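Local coordinates for protein 4-hydroxybenzoyl-CoA Thioesterase (Pseudomonas sp. CBS3, PDB 1LO7) that hydrolyses the thioester of 4-hydroxybenzoyl-CoA to 4-hydroxybenzoate and coenzyme A, the final step in converting 4-chlorobenzoate to 4-hydroxybenzoate, at residues V62-S67 with M111-I116; R54-T59 with R117-N122; Y74-T79 with V98-P103. All blocks are in the same frame, centred on the assembly; numbering follows the deposited sequence.

Contact 1: V62-S67 with M111-I116; sequences VSCNAS and MRADEI. With 4CO (4-hydroxyphenacyl coenzyme A), chain B; EDO (1,2-ethanediol), chain D.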
loop_
_atom_site.group_PDB
_atom_site.type_symbol
_atom_site.label_atom_id
_atom_site.label_comp_id
_atom_site.label_asym_id
_atom_site.label_seq_id
_atom_site.Cartn_x
_atom_site.Cartn_y
_atom_site.Cartn_z
ATOM N N VAL A 62 9.826 15.474 -7.793
ATOM C CA VAL A 62 9.988 15.704 -9.230
ATOM C C VAL A 62 10.991 14.730 -9.852
ATOM O O VAL A 62 10.968 14.446 -11.054
ATOM C CB VAL A 62 10.292 17.135 -9.647
ATOM C CG1 VAL A 62 9.129 18.022 -9.182
ATOM C CG2 VAL A 62 11.554 17.685 -8.978
ATOM N N SER A 63 11.882 14.197 -9.034
ATOM C CA SER A 63 12.850 13.273 -9.579
ATOM C C SER A 63 13.441 12.384 -8.509
ATOM O O SER A 63 13.484 12.750 -7.345
ATOM C CB SER A 63 13.952 14.076 -10.248
ATOM O OG SER A 63 14.891 13.185 -10.814
ATOM N N CYS A 64 13.915 11.211 -8.861
ATOM C CA CYS A 64 14.523 10.374 -7.833
ATOM C C CYS A 64 15.625 9.478 -8.406
ATOM O O CYS A 64 15.521 8.972 -9.506
ATOM C CB CYS A 64 13.533 9.412 -7.142
ATOM S SG CYS A 64 14.360 8.436 -5.807
ATOM N N ASN A 65 16.677 9.259 -7.645
ATOM C CA ASN A 65 17.731 8.352 -8.058
ATOM C C ASN A 65 17.937 7.472 -6.859
ATOM O O ASN A 65 18.363 7.945 -5.814
ATOM C CB ASN A 65 19.063 9.049 -8.470
ATOM C CG ASN A 65 20.097 8.026 -8.923
ATOM O OD1 ASN A 65 20.075 6.834 -8.563
ATOM N ND2 ASN A 65 21.023 8.506 -9.741
ATOM N N ALA A 66 17.626 6.206 -7.003
ATOM C CA ALA A 66 17.735 5.255 -5.932
ATOM C C ALA A 66 18.566 4.024 -6.304
ATOM O O ALA A 66 18.591 3.575 -7.442
ATOM C CB ALA A 66 16.324 4.759 -5.612
ATOM N N SER A 67 19.210 3.474 -5.288
ATOM C CA SER A 67 19.984 2.251 -5.444
ATOM C C SER A 67 19.668 1.318 -4.299
ATOM O O SER A 67 19.528 1.738 -3.152
ATOM C CB SER A 67 21.467 2.535 -5.558
ATOM O OG SER A 67 21.673 3.404 -6.657
ATOM N N MET A 111 19.775 0.587 1.316
ATOM C CA MET A 111 19.404 1.316 0.118
ATOM C C MET A 111 19.653 2.806 0.306
ATOM O O MET A 111 19.858 3.288 1.427
ATOM C CB MET A 111 17.976 0.988 -0.407
ATOM C CG MET A 111 16.842 1.521 0.437
ATOM S SD MET A 111 16.301 3.187 -0.002
ATOM C CE MET A 111 15.624 3.151 -1.684
ATOM N N ARG A 112 19.657 3.527 -0.796
ATOM C CA ARG A 112 19.871 4.966 -0.698
ATOM C C ARG A 112 19.092 5.662 -1.797
ATOM O O ARG A 112 18.883 5.086 -2.874
ATOM C CB ARG A 112 21.362 5.307 -0.826
ATOM C CG ARG A 112 21.603 6.826 -0.799
ATOM C CD ARG A 112 23.084 7.240 -0.622
ATOM N NE ARG A 112 23.670 7.082 0.733
ATOM C CZ ARG A 112 24.769 6.357 1.058
ATOM N NH1 ARG A 112 25.489 5.689 0.156
ATOM N NH2 ARG A 112 25.156 6.346 2.330
ATOM N N ALA A 113 18.652 6.904 -1.535
ATOM C CA ALA A 113 17.956 7.594 -2.580
ATOM C C ALA A 113 18.193 9.107 -2.464
ATOM O O ALA A 113 18.254 9.638 -1.351
ATOM C CB ALA A 113 16.438 7.344 -2.528
ATOM N N ASP A 114 18.345 9.757 -3.622
ATOM C CA ASP A 114 18.477 11.192 -3.693
ATOM C C ASP A 114 17.178 11.608 -4.357
ATOM O O ASP A 114 16.931 11.301 -5.540
ATOM C CB ASP A 114 19.631 11.670 -4.550
ATOM C CG ASP A 114 20.906 11.575 -3.779
ATOM O OD1 ASP A 114 20.941 11.439 -2.584
ATOM O OD2 ASP A 114 21.974 11.656 -4.512
ATOM N N GLU A 115 16.331 12.298 -3.588
ATOM C CA GLU A 115 15.046 12.779 -4.076
ATOM C C GLU A 115 15.121 14.259 -4.379
ATOM O O GLU A 115 15.701 15.008 -3.595
ATOM C CB GLU A 115 13.914 12.594 -3.004
ATOM C CG GLU A 115 13.646 11.114 -2.649
ATOM C CD GLU A 115 12.532 11.005 -1.644
ATOM O OE1 GLU A 115 12.358 11.804 -0.760
ATOM O OE2 GLU A 115 11.788 9.934 -1.795
ATOM N N ILE A 116 14.513 14.654 -5.480
ATOM C CA ILE A 116 14.470 16.060 -5.815
ATOM C C ILE A 116 13.019 16.469 -5.610
ATOM O O ILE A 116 12.117 15.922 -6.233
ATOM C CB ILE A 116 14.949 16.409 -7.211
ATOM C CG1 ILE A 116 16.406 15.884 -7.391
ATOM C CG2 ILE A 116 14.838 17.935 -7.369
ATOM C CD1 ILE A 116 17.104 16.386 -8.664
HETATM N N1A 4CO B . 14.952 16.770 -12.403
HETATM C C2A 4CO B . 15.493 17.777 -11.653
HETATM N N3A 4CO B . 14.909 18.880 -11.264
HETATM C C4A 4CO B . 13.624 18.947 -11.672
HETATM C C5A 4CO B . 12.952 18.015 -12.444
HETATM C C6A 4CO B . 13.663 16.863 -12.814
HETATM N N6A 4CO B . 13.133 15.899 -13.537
HETATM N N7A 4CO B . 11.645 18.423 -12.694
HETATM C C8A 4CO B . 11.544 19.610 -12.082
HETATM N N9A 4CO B . 12.715 19.979 -11.473
HETATM C C1D 4CO B . 13.017 21.239 -10.787
HETATM C C2D 4CO B . 13.129 22.402 -11.768
HETATM O O2D 4CO B . 14.398 22.420 -12.425
HETATM C C3D 4CO B . 13.017 23.561 -10.792
HETATM O O3D 4CO B . 14.143 23.606 -9.953
HETATM P P3D 4CO B . 14.944 24.943 -9.694
HETATM O O7A 4CO B . 15.860 25.097 -10.807
HETATM O O8A 4CO B . 14.015 26.072 -9.587
HETATM O O9A 4CO B . 15.714 24.757 -8.358
HETATM C C4D 4CO B . 11.877 23.034 -9.927
HETATM O O4D 4CO B . 11.901 21.580 -10.066
HETATM C C5D 4CO B . 10.508 23.597 -10.171
HETATM O O5D 4CO B . 10.070 23.126 -11.449
HETATM P P1A 4CO B . 9.460 24.178 -12.468
HETATM O O1A 4CO B . 9.336 23.400 -13.710
HETATM O O2A 4CO B . 10.290 25.352 -12.617
HETATM O O3A 4CO B . 8.115 24.666 -11.950
HETATM P P2A 4CO B . 6.626 24.119 -12.190
HETATM O O4A 4CO B . 5.761 24.877 -11.260
HETATM O O5A 4CO B . 6.244 24.417 -13.569
HETATM O O6A 4CO B . 6.519 22.478 -12.131
HETATM C CBP 4CO B . 5.686 20.764 -10.775
HETATM C CCP 4CO B . 6.738 21.870 -10.885
HETATM C CDP 4CO B . 4.263 21.335 -10.902
HETATM C CEP 4CO B . 5.881 19.989 -9.478
HETATM C CAP 4CO B . 5.723 19.839 -12.003
HETATM O OAP 4CO B . 7.027 19.274 -12.155
HETATM C C9P 4CO B . 4.896 18.578 -11.759
HETATM O O9P 4CO B . 3.692 18.653 -11.631
HETATM N N8P 4CO B . 5.615 17.329 -11.594
HETATM C C7P 4CO B . 4.746 16.241 -11.133
HETATM C C6P 4CO B . 4.725 16.133 -9.601
HETATM C C5P 4CO B . 4.114 14.783 -9.211
HETATM O O5P 4CO B . 2.999 14.431 -9.582
HETATM N N4P 4CO B . 4.976 14.005 -8.354
HETATM C C3P 4CO B . 4.506 12.661 -8.047
HETATM C C2P 4CO B . 3.387 12.680 -7.038
HETATM S S1P 4CO B . 3.532 13.956 -5.787
HETATM O O1B 4CO B . 3.589 11.810 -3.326
HETATM C C1B 4CO B . 3.198 12.963 -3.348
HETATM C C2B 4CO B . 3.599 13.886 -2.279
HETATM C C3B 4CO B . 3.123 15.220 -2.311
HETATM C C4B 4CO B . 3.478 16.101 -1.292
HETATM C C5B 4CO B . 4.282 15.648 -0.225
HETATM O O2B 4CO B . 4.598 16.505 0.850
HETATM C C6B 4CO B . 4.773 14.312 -0.219
HETATM C C7B 4CO B . 4.426 13.423 -1.255
HETATM C CB 4CO B . 2.358 13.467 -4.462
HETATM C C1 EDO D . 22.796 7.582 -4.534
HETATM O O1 EDO D . 23.864 6.919 -5.195
HETATM C C2 EDO D . 21.497 6.889 -4.859
HETATM O O2 EDO D . 21.626 6.112 -6.044
#
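Ile116 O is gripped twice across this antiparallel pair (strand axes 169° apart). Val62 N reaches it at 2.8 Å, nearly along the C=O axis, while Ser63 N comes to a lone pair in the carbonyl plane at a longer 3.3 Å. Two consecutive residues facing one is a classic beta bulge. Beyond it the ladder is regular: Ile116 N returns a 2.9 Å bond to Ser63 O, and Asn65 with Asp114 and Ser67 with Arg112 each exchange two backbone hydrogen bonds. At the bulge the sheet meets the coenzyme A adenine. Ile116 CD1 lies 3.7 Å from C2A of the ligand, its CG1 being anti to the carbonyl carbon (chi1 -57°), and Ser63 CB is 3.6 Å from N1A. On this same face an ethanediol, probably from the crystallisation liquor, donates from O2 to Asn65 OD1 (3.0 Å) and hydrogen-bonds Ser67 OG. Several other polar ends find partners outside the two segments: Asp114 OD1 in Arg95, Arg112 NE in Ser97, Ser63 OG in Ala66 O of the second subunit. Buried Glu115 uses OE1 for both Arg117 and His96. Small Cys64, Ala66 and Ala113 line the other face, where Met111, Ala113 and Glu115 touch Leu31 of helix 25-41. Strand 91-101 flanks segment 111-116, and a strand of the second subunit pairs antiparallel with segment 62-67, continuing the sheet across the interface.

Contact 2: R54-T59 with R117-N122; sequences RGIVGT and RVFAMN. With 4CO (4-hydroxyphenacyl coenzyme A), chain B.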
loop_
_atom_site.group_PDB
_atom_site.type_symbol
_atom_site.label_atom_id
_atom_site.label_comp_id
_atom_site.label_asym_id
_atom_site.label_seq_id
_atom_site.Cartn_x
_atom_site.Cartn_y
_atom_site.Cartn_z
ATOM N N ARG A 54 -0.162 29.810 4.203
ATOM C CA ARG A 54 0.543 30.291 3.073
ATOM C C ARG A 54 0.342 29.555 1.770
ATOM O O ARG A 54 0.977 29.869 0.758
ATOM C CB ARG A 54 2.018 30.429 3.438
ATOM C CG ARG A 54 2.679 29.135 3.850
ATOM C CD ARG A 54 3.920 29.359 4.732
ATOM N NE ARG A 54 5.061 30.031 4.066
ATOM C CZ ARG A 54 6.220 30.290 4.678
ATOM N NH1 ARG A 54 6.452 29.974 5.945
ATOM N NH2 ARG A 54 7.160 30.895 4.003
ATOM N N GLY A 55 -0.556 28.592 1.775
ATOM C CA GLY A 55 -0.886 27.862 0.561
ATOM C C GLY A 55 -0.022 26.642 0.261
ATOM O O GLY A 55 -0.272 25.947 -0.718
ATOM N N ILE A 56 0.982 26.386 1.098
ATOM C CA ILE A 56 1.905 25.266 0.873
ATOM C C ILE A 56 1.269 23.939 1.163
ATOM O O ILE A 56 0.844 23.703 2.277
ATOM C CB ILE A 56 3.241 25.518 1.577
ATOM C CG1 ILE A 56 3.888 26.797 0.954
ATOM C CG2 ILE A 56 4.188 24.316 1.497
ATOM C CD1 ILE A 56 5.173 27.218 1.667
ATOM N N VAL A 57 1.179 23.080 0.139
ATOM C CA VAL A 57 0.512 21.786 0.342
ATOM C C VAL A 57 1.450 20.661 0.753
ATOM O O VAL A 57 1.021 19.563 1.160
ATOM C CB VAL A 57 -0.269 21.374 -0.931
ATOM C CG1 VAL A 57 -1.285 22.426 -1.299
ATOM C CG2 VAL A 57 0.667 21.121 -2.107
ATOM N N GLY A 58 2.728 20.920 0.605
ATOM C CA GLY A 58 3.687 19.899 0.926
ATOM C C GLY A 58 4.871 20.031 -0.032
ATOM O O GLY A 58 5.083 21.106 -0.622
ATOM N N THR A 59 5.648 18.922 -0.162
ATOM C CA THR A 59 6.839 18.895 -1.018
ATOM C C THR A 59 6.807 17.720 -2.002
ATOM O O THR A 59 7.464 16.699 -1.813
ATOM C CB THR A 59 8.126 18.818 -0.162
ATOM O OG1 THR A 59 8.070 17.625 0.611
ATOM C CG2 THR A 59 8.195 20.023 0.743
ATOM N N ARG A 117 12.779 17.411 -4.694
ATOM C CA ARG A 117 11.427 17.836 -4.427
ATOM C C ARG A 117 11.319 19.350 -4.494
ATOM O O ARG A 117 12.326 20.084 -4.648
ATOM C CB ARG A 117 11.066 17.390 -3.003
ATOM C CG ARG A 117 10.826 15.872 -2.845
ATOM C CD ARG A 117 10.746 15.499 -1.374
ATOM N NE ARG A 117 10.646 14.054 -1.088
ATOM C CZ ARG A 117 9.492 13.424 -0.860
ATOM N NH1 ARG A 117 8.289 14.042 -0.919
ATOM N NH2 ARG A 117 9.559 12.123 -0.561
ATOM N N VAL A 118 10.083 19.818 -4.357
ATOM C CA VAL A 118 9.833 21.259 -4.366
ATOM C C VAL A 118 8.720 21.536 -3.431
ATOM O O VAL A 118 7.893 20.660 -3.186
ATOM C CB VAL A 118 9.349 21.732 -5.710
ATOM C CG1 VAL A 118 10.401 21.491 -6.779
ATOM C CG2 VAL A 118 8.001 21.110 -6.077
ATOM N N PHE A 119 8.705 22.768 -2.895
ATOM C CA PHE A 119 7.606 23.223 -2.044
ATOM C C PHE A 119 6.556 23.629 -3.045
ATOM O O PHE A 119 6.891 24.209 -4.049
ATOM C CB PHE A 119 7.954 24.398 -1.136
ATOM C CG PHE A 119 8.700 23.897 0.080
ATOM C CD1 PHE A 119 8.019 23.489 1.224
ATOM C CD2 PHE A 119 10.092 23.809 0.059
ATOM C CE1 PHE A 119 8.715 23.051 2.345
ATOM C CE2 PHE A 119 10.799 23.363 1.176
ATOM C CZ PHE A 119 10.101 22.971 2.318
ATOM N N ALA A 120 5.295 23.284 -2.818
ATOM C CA ALA A 120 4.345 23.649 -3.830
ATOM C C ALA A 120 3.024 24.084 -3.259
ATOM O O ALA A 120 2.732 23.902 -2.088
ATOM C CB ALA A 120 4.074 22.451 -4.751
ATOM N N MET A 121 2.224 24.625 -4.174
ATOM C CA MET A 121 0.894 25.077 -3.869
ATOM C C MET A 121 -0.024 24.481 -4.875
ATOM O O MET A 121 0.419 24.096 -5.940
ATOM C CB MET A 121 0.868 26.586 -3.783
ATOM C CG MET A 121 1.647 26.885 -2.520
ATOM S SD MET A 121 1.537 28.592 -2.131
ATOM C CE MET A 121 1.310 29.123 -3.851
ATOM N N ASN A 122 -1.292 24.381 -4.523
ATOM C CA ASN A 122 -2.319 23.882 -5.435
ATOM C C ASN A 122 -3.139 25.106 -5.845
ATOM O O ASN A 122 -3.830 25.665 -5.015
ATOM C CB ASN A 122 -3.271 22.808 -4.870
ATOM C CG ASN A 122 -2.693 21.432 -5.120
ATOM O OD1 ASN A 122 -2.016 21.189 -6.136
ATOM N ND2 ASN A 122 -2.943 20.537 -4.173
HETATM N N1A 4CO B . 14.952 16.770 -12.403
HETATM C C2A 4CO B . 15.493 17.777 -11.653
HETATM N N3A 4CO B . 14.909 18.880 -11.264
HETATM C C4A 4CO B . 13.624 18.947 -11.672
HETATM C C5A 4CO B . 12.952 18.015 -12.444
HETATM C C6A 4CO B . 13.663 16.863 -12.814
HETATM N N6A 4CO B . 13.133 15.899 -13.537
HETATM N N7A 4CO B . 11.645 18.423 -12.694
HETATM C C8A 4CO B . 11.544 19.610 -12.082
HETATM N N9A 4CO B . 12.715 19.979 -11.473
HETATM C C1D 4CO B . 13.017 21.239 -10.787
HETATM C C2D 4CO B . 13.129 22.402 -11.768
HETATM O O2D 4CO B . 14.398 22.420 -12.425
HETATM C C3D 4CO B . 13.017 23.561 -10.792
HETATM O O3D 4CO B . 14.143 23.606 -9.953
HETATM P P3D 4CO B . 14.944 24.943 -9.694
HETATM O O7A 4CO B . 15.860 25.097 -10.807
HETATM O O8A 4CO B . 14.015 26.072 -9.587
HETATM O O9A 4CO B . 15.714 24.757 -8.358
HETATM C C4D 4CO B . 11.877 23.034 -9.927
HETATM O O4D 4CO B . 11.901 21.580 -10.066
HETATM C C5D 4CO B . 10.508 23.597 -10.171
HETATM O O5D 4CO B . 10.070 23.126 -11.449
HETATM P P1A 4CO B . 9.460 24.178 -12.468
HETATM O O1A 4CO B . 9.336 23.400 -13.710
HETATM O O2A 4CO B . 10.290 25.352 -12.617
HETATM O O3A 4CO B . 8.115 24.666 -11.950
HETATM P P2A 4CO B . 6.626 24.119 -12.190
HETATM O O4A 4CO B . 5.761 24.877 -11.260
HETATM O O5A 4CO B . 6.244 24.417 -13.569
HETATM O O6A 4CO B . 6.519 22.478 -12.131
HETATM C CBP 4CO B . 5.686 20.764 -10.775
HETATM C CCP 4CO B . 6.738 21.870 -10.885
HETATM C CDP 4CO B . 4.263 21.335 -10.902
HETATM C CEP 4CO B . 5.881 19.989 -9.478
HETATM C CAP 4CO B . 5.723 19.839 -12.003
HETATM O OAP 4CO B . 7.027 19.274 -12.155
HETATM C C9P 4CO B . 4.896 18.578 -11.759
HETATM O O9P 4CO B . 3.692 18.653 -11.631
HETATM N N8P 4CO B . 5.615 17.329 -11.594
HETATM C C7P 4CO B . 4.746 16.241 -11.133
HETATM C C6P 4CO B . 4.725 16.133 -9.601
HETATM C C5P 4CO B . 4.114 14.783 -9.211
HETATM O O5P 4CO B . 2.999 14.431 -9.582
HETATM N N4P 4CO B . 4.976 14.005 -8.354
HETATM C C3P 4CO B . 4.506 12.661 -8.047
HETATM C C2P 4CO B . 3.387 12.680 -7.038
HETATM S S1P 4CO B . 3.532 13.956 -5.787
HETATM O O1B 4CO B . 3.589 11.810 -3.326
HETATM C C1B 4CO B . 3.198 12.963 -3.348
HETATM C C2B 4CO B . 3.599 13.886 -2.279
HETATM C C3B 4CO B . 3.123 15.220 -2.311
HETATM C C4B 4CO B . 3.478 16.101 -1.292
HETATM C C5B 4CO B . 4.282 15.648 -0.225
HETATM O O2B 4CO B . 4.598 16.505 0.850
HETATM C C6B 4CO B . 4.773 14.312 -0.219
HETATM C C7B 4CO B . 4.426 13.423 -1.255
HETATM C CB 4CO B . 2.358 13.467 -4.462
HETATM O O HOH W 1 -2.481 25.775 -2.144
#
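Val57 N bonds to Ala120 O at 2.8 Å and Ala120 N to Gly58 O at 3.1 Å, but with the axes of segments 56-58 and 117-122 at 122° the pairing is splayed. Among the side chains Thr59 does most. Its CG2, anti to the carbonyl carbon (chi1 60° for OG1), sits over one face of the Phe119 ring, 3.6 Å from the centroid and 21° off the normal, a CH-pi contact. Ile56 CG2 meets the same ring at its edge, 3.9 Å from Phe119 CD1. Val57 CG2 leans on the Ala120 carbonyl, and CG1 of the same valine packs at Asn122. A water links Gly55 O (2.6 Å, donating) and Asn122 N (3.0 Å, accepting). The extended Arg117 chain crosses Thr59 at about a right angle and sets NH1 2.9 Å from Thr59 O, which lies almost in the guanidinium plane. NH2 of the same group forms a salt bridge with Asp32. Thr59 is thus held by its carbonyl and its methyl while its N donates to O2B, the phenol oxygen of the ligand, at 2.8 Å. A beta carbon on Gly58 would press on the carbonyl oxygen of Val57 and also collide with O2B of the ligand. Gly58, Thr59 and Arg117, with the substrate-binding Trp47 of helix 47-54, line the hydroxyphenyl end of the pocket in this hot-dog-fold thioesterase.

Contact 3: Y74-T79 with V98-P103; sequences YDDVLT and VSRTTP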
loop_
_atom_site.group_PDB
_atom_site.type_symbol
_atom_site.label_atom_id
_atom_site.label_comp_id
_atom_site.label_asym_id
_atom_site.label_seq_id
_atom_site.Cartn_x
_atom_site.Cartn_y
_atom_site.Cartn_z
ATOM N N TYR A 74 11.042 -8.809 7.040
ATOM C CA TYR A 74 10.289 -8.518 8.237
ATOM C C TYR A 74 11.065 -8.798 9.506
ATOM O O TYR A 74 11.807 -9.786 9.607
ATOM C CB TYR A 74 8.852 -9.117 8.233
ATOM C CG TYR A 74 8.809 -10.641 8.244
ATOM C CD1 TYR A 74 8.690 -11.367 7.055
ATOM C CD2 TYR A 74 8.818 -11.344 9.449
ATOM C CE1 TYR A 74 8.615 -12.760 7.051
ATOM C CE2 TYR A 74 8.717 -12.740 9.469
ATOM C CZ TYR A 74 8.617 -13.447 8.270
ATOM O OH TYR A 74 8.526 -14.804 8.289
ATOM N N ASP A 75 10.877 -7.899 10.456
ATOM C CA ASP A 75 11.535 -7.899 11.760
ATOM C C ASP A 75 12.834 -7.129 11.717
ATOM O O ASP A 75 13.356 -6.740 12.752
ATOM C CB ASP A 75 11.615 -9.209 12.509
ATOM C CG ASP A 75 10.228 -9.660 12.905
ATOM O OD1 ASP A 75 9.380 -8.911 13.344
ATOM O OD2 ASP A 75 10.002 -10.885 12.622
ATOM N N ASP A 76 13.346 -6.881 10.520
ATOM C CA ASP A 76 14.536 -6.064 10.456
ATOM C C ASP A 76 14.121 -4.619 10.830
ATOM O O ASP A 76 13.061 -4.118 10.447
ATOM C CB ASP A 76 15.180 -5.979 9.026
ATOM C CG ASP A 76 15.848 -7.267 8.614
ATOM O OD1 ASP A 76 16.086 -8.128 9.428
ATOM O OD2 ASP A 76 16.081 -7.370 7.325
ATOM N N VAL A 77 14.985 -3.952 11.584
ATOM C CA VAL A 77 14.737 -2.592 11.968
ATOM C C VAL A 77 15.664 -1.724 11.122
ATOM O O VAL A 77 16.876 -1.820 11.255
ATOM C CB VAL A 77 14.969 -2.356 13.463
ATOM C CG1 VAL A 77 14.957 -0.856 13.752
ATOM C CG2 VAL A 77 13.863 -3.059 14.239
ATOM N N LEU A 78 15.077 -0.891 10.261
ATOM C CA LEU A 78 15.871 -0.030 9.436
ATOM C C LEU A 78 16.111 1.310 10.100
ATOM O O LEU A 78 15.272 1.824 10.843
ATOM C CB LEU A 78 15.157 0.254 8.094
ATOM C CG LEU A 78 14.717 -0.972 7.302
ATOM C CD1 LEU A 78 13.854 -0.480 6.147
ATOM C CD2 LEU A 78 15.938 -1.640 6.699
ATOM N N THR A 79 17.277 1.891 9.782
ATOM C CA THR A 79 17.599 3.189 10.275
ATOM C C THR A 79 17.711 4.070 9.043
ATOM O O THR A 79 18.469 3.735 8.123
ATOM C CB THR A 79 18.890 3.210 11.090
ATOM O OG1 THR A 79 18.646 2.556 12.309
ATOM C CG2 THR A 79 19.222 4.654 11.392
ATOM N N VAL A 98 19.529 4.358 4.019
ATOM C CA VAL A 98 18.821 3.330 4.803
ATOM C C VAL A 98 19.779 2.193 5.156
ATOM O O VAL A 98 20.425 1.592 4.280
ATOM C CB VAL A 98 17.633 2.722 4.017
ATOM C CG1 VAL A 98 16.876 1.706 4.888
ATOM C CG2 VAL A 98 16.696 3.839 3.517
ATOM N N SER A 99 19.854 1.907 6.446
ATOM C CA SER A 99 20.741 0.846 6.861
ATOM C C SER A 99 20.069 -0.062 7.851
ATOM O O SER A 99 19.023 0.244 8.421
ATOM C CB SER A 99 22.006 1.399 7.500
ATOM O OG SER A 99 21.686 2.141 8.651
ATOM N N ARG A 100 20.730 -1.166 8.073
ATOM C CA ARG A 100 20.273 -2.099 9.080
ATOM C C ARG A 100 21.462 -2.681 9.765
ATOM O O ARG A 100 22.573 -2.686 9.231
ATOM C CB ARG A 100 19.276 -3.152 8.696
ATOM C CG ARG A 100 19.757 -3.949 7.545
ATOM C CD ARG A 100 20.424 -5.179 8.081
ATOM N NE ARG A 100 19.921 -6.439 7.565
ATOM C CZ ARG A 100 19.388 -6.666 6.373
ATOM N NH1 ARG A 100 19.214 -5.723 5.469
ATOM N NH2 ARG A 100 19.004 -7.904 6.067
ATOM N N THR A 101 21.230 -3.152 10.960
ATOM C CA THR A 101 22.340 -3.711 11.689
ATOM C C THR A 101 22.325 -5.223 11.790
ATOM O O THR A 101 21.309 -5.860 12.027
ATOM C CB THR A 101 22.470 -3.082 13.094
ATOM O OG1 THR A 101 22.593 -1.690 12.978
ATOM C CG2 THR A 101 23.684 -3.612 13.833
ATOM N N THR A 102 23.517 -5.753 11.614
ATOM C CA THR A 102 23.835 -7.158 11.693
ATOM C C THR A 102 23.944 -7.404 13.210
ATOM O O THR A 102 24.138 -6.434 13.952
ATOM C CB THR A 102 25.190 -7.252 10.931
ATOM O OG1 THR A 102 25.265 -8.259 9.948
ATOM C CG2 THR A 102 26.457 -7.030 11.768
ATOM N N PRO A 103 23.802 -8.628 13.725
ATOM C CA PRO A 103 23.937 -8.779 15.181
ATOM C C PRO A 103 25.389 -8.583 15.615
ATOM O O PRO A 103 25.704 -8.576 16.816
ATOM C CB PRO A 103 23.485 -10.170 15.566
ATOM C CG PRO A 103 22.959 -10.796 14.280
ATOM C CD PRO A 103 23.117 -9.798 13.135
HETATM O O HOH W 2 18.801 -3.302 12.283
HETATM O O HOH W 3 21.203 4.896 7.655
#
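Thr79 O takes a hydrogen bond from Ser99 N at 2.8 Å. A water donates to the same Thr79 O at 3.0 Å, and Val98 CA makes a weaker CA-H...O approach. Thr79 N in turn bonds to Ser99 O at 2.8 Å, so Thr79 and Ser99 form a closed antiparallel hydrogen-bonded pair. It belongs to the beta hairpin of strands 77-87 and 91-101, at the ends far from the turn. Here the strands diverge, their short axes standing 134° apart, and a water fills in for the next direct link: it donates to Val77 O (2.6 Å) and accepts from Thr101 N (2.8 Å). Beyond it, a charge pair joins the two segments. Asp76 OD2 stands over one face of the Arg100 guanidinium, toward its rim, 3.2 Å from NH2. Because the oxygen is well out of that plane and no N-H points at it, this salt bridge is one of charges alone; the two flat groups are 46° apart. The arginine chain is bent at chi2 and chi3, which turns the guanidinium toward Asp76, and NH1 hydrogen-bonds Thr71 O while Asp76 OD2 accepts from Ser73 N. With an alanine at Arg100, the Asp76 carboxylate would probably lose its counter-charge across the hairpin, and Thr71 O a donor. Leu78 faces helix 25-41, where Trp30 touches it and Leu31 touches Val98; Leu78 CB rests 3.9 Å from Val98 CG1.

How the contacts relate
Contacts 1 and 2 are successive parts of one strand pair, 56-68 with 107-123, their centres about 19 Å apart, and they hold the same ligand at different points: contact 1 mainly the adenine, contact 2 the hydroxyphenyl group and, through Val118, the ribose. The side chain of Lys90, a substrate-binding residue, lies about 5 Å from that of Val118 and about 9 Å from that of Val62. Contact 3 joins the sheet through strand 91-101, where Val98 N is 2.8 Å from Met111 O of contact 1, a probable hydrogen bond. Its centre is about 20 Å from that of contact 1 and about 32 Å from that of contact 2, across the chain's centre and away from the substrate-binding residues of this chain.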